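Local atomic coordinates of MamA (Candidatus Magnetobacterium bavaricum, PDB entry 3VTX), a protein that is built from tetratricopeptide repeats, paired antiparallel helices stacked into a curved superhelix, a fold that commonly serves protein-protein interaction. Residues V105-Y110 and I134-G139. Residues are numbered along the deposited sequence; the frame is centred on the assembly and turned at random.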
# COMPACT_ATOMS: atom_id res chain seq x y z
N VAL A 105 -2.35 -5.69 -12.75
CA VAL A 105 -1.79 -6.77 -11.96
C VAL A 105 -1.07 -6.33 -10.62
O VAL A 105 -0.15 -7.01 -10.11
CB VAL A 105 -0.96 -7.73 -12.80
CG1 VAL A 105 -1.88 -8.41 -13.81
CG2 VAL A 105 0.23 -7.03 -13.47
N TYR A 106 -1.50 -5.19 -10.06
CA TYR A 106 -0.79 -4.59 -8.95
C TYR A 106 -1.33 -5.25 -7.67
O TYR A 106 -2.28 -4.74 -7.04
CB TYR A 106 -1.10 -3.11 -8.84
CG TYR A 106 -0.14 -2.24 -8.04
CD1 TYR A 106 0.78 -2.76 -7.13
CD2 TYR A 106 -0.19 -0.87 -8.19
CE1 TYR A 106 1.62 -1.94 -6.39
CE2 TYR A 106 0.69 -0.03 -7.51
CZ TYR A 106 1.57 -0.56 -6.61
OH TYR A 106 2.42 0.24 -5.97
N ALA A 107 -0.71 -6.34 -7.28
CA ALA A 107 -1.28 -7.12 -6.16
C ALA A 107 -1.39 -6.36 -4.86
O ALA A 107 -2.35 -6.54 -4.14
CB ALA A 107 -0.41 -8.38 -5.95
N ASP A 108 -0.42 -5.53 -4.53
CA ASP A 108 -0.49 -4.76 -3.30
C ASP A 108 -1.69 -3.82 -3.24
O ASP A 108 -2.29 -3.65 -2.15
CB ASP A 108 0.78 -3.97 -3.06
CG ASP A 108 1.87 -4.83 -2.36
OD1 ASP A 108 1.73 -5.24 -1.14
OD2 ASP A 108 2.90 -4.99 -3.02
N ALA A 109 -2.02 -3.25 -4.38
CA ALA A 109 -3.14 -2.37 -4.49
C ALA A 109 -4.44 -3.09 -4.35
O ALA A 109 -5.35 -2.55 -3.69
CB ALA A 109 -3.09 -1.62 -5.86
N TYR A 110 -4.59 -4.27 -4.96
CA TYR A 110 -5.83 -5.00 -4.84
C TYR A 110 -5.99 -5.43 -3.35
O TYR A 110 -7.11 -5.39 -2.83
CB TYR A 110 -5.87 -6.26 -5.63
CG TYR A 110 -6.14 -6.07 -7.11
CD1 TYR A 110 -5.12 -6.20 -8.01
CD2 TYR A 110 -7.40 -5.76 -7.57
CE1 TYR A 110 -5.37 -6.05 -9.39
CE2 TYR A 110 -7.66 -5.59 -8.97
CZ TYR A 110 -6.60 -5.73 -9.84
OH TYR A 110 -6.83 -5.64 -11.25
N ILE A 134 -4.98 -13.07 -4.88
CA ILE A 134 -4.55 -14.45 -4.91
C ILE A 134 -4.31 -14.93 -6.38
O ILE A 134 -3.45 -15.77 -6.59
CB ILE A 134 -5.58 -15.36 -4.24
CG1 ILE A 134 -5.47 -15.09 -2.72
CG2 ILE A 134 -5.33 -16.84 -4.62
CD1 ILE A 134 -6.65 -15.75 -1.92
N SER A 135 -5.05 -14.42 -7.32
CA SER A 135 -4.83 -14.80 -8.75
C SER A 135 -3.44 -14.36 -9.19
O SER A 135 -2.80 -15.02 -10.06
CB SER A 135 -5.93 -14.28 -9.66
OG SER A 135 -5.87 -12.87 -9.82
N ILE A 136 -2.93 -13.27 -8.64
CA ILE A 136 -1.60 -12.76 -8.97
C ILE A 136 -0.55 -13.40 -8.12
O ILE A 136 0.54 -13.68 -8.61
CB ILE A 136 -1.56 -11.17 -8.81
CG1 ILE A 136 -2.67 -10.52 -9.65
CG2 ILE A 136 -0.23 -10.59 -9.21
CD1 ILE A 136 -3.07 -9.10 -9.09
N LYS A 137 -0.77 -13.52 -6.80
CA LYS A 137 0.17 -14.07 -5.84
C LYS A 137 -0.51 -15.19 -5.04
O LYS A 137 -0.98 -15.00 -3.89
CB LYS A 137 0.63 -13.03 -4.85
CG LYS A 137 1.31 -11.84 -5.52
CD LYS A 137 2.74 -12.19 -5.87
CE LYS A 137 3.56 -10.88 -6.26
NZ LYS A 137 5.04 -11.13 -6.06
N PRO A 138 -0.64 -16.38 -5.65
CA PRO A 138 -1.33 -17.47 -4.93
C PRO A 138 -0.63 -17.94 -3.67
O PRO A 138 -1.25 -18.64 -2.82
CB PRO A 138 -1.45 -18.57 -6.00
CG PRO A 138 -0.43 -18.25 -7.00
CD PRO A 138 -0.16 -16.79 -6.97
N GLY A 139 0.63 -17.60 -3.47
CA GLY A 139 1.32 -17.92 -2.23
C GLY A 139 1.14 -16.96 -1.04
O GLY A 139 1.67 -17.18 0.02
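Ile136, at the end of helix 123-136, carries most of this contact, its two branches spreading over the start of helix 107-119. Its CG1 lies anti to the carbonyl carbon (chi1 -55°) and the chain then extends through chi2 156°, which delivers CD1 to the Tyr110 ring. There Ile136 CD1 sits 3.7 Å from Tyr110 CD1 and 3.8 Å from Tyr110 CE1, so the methyl meets one side bond of the ring, and the two side chains cross at about a right angle. The other branch, CG2, packs 3.9 Å from Ala107 CB and also rests against the backbone, 3.7 Å from Val105 O. Ile136 CD1 approaches that same carbonyl oxygen equally closely, so both methyls lie against it.

Both segments fall within one tetratricopeptide repeat, a pair of antiparallel helices (107-119 and 123-136) joined by a short turn; the nearest CA atoms, those of Ala107 and Ile136, are 6.3 Å apart where the first helix begins and the second ends, as expected of antiparallel partners. Tyr106 occupies the N-cap position of the first helix, its O accepting a hydrogen bond from Tyr110 N at 3.1 Å. The Tyr110 hydroxyl is hydrogen-bonded to Thr104 O, which tethers the far end of the ring that Ile136 touches.

Lys137, the first residue to leave helical geometry, adds an aliphatic contact: its CG lies 3.9 Å from Ala107 CB, giving that methyl two neighbours from consecutive residues.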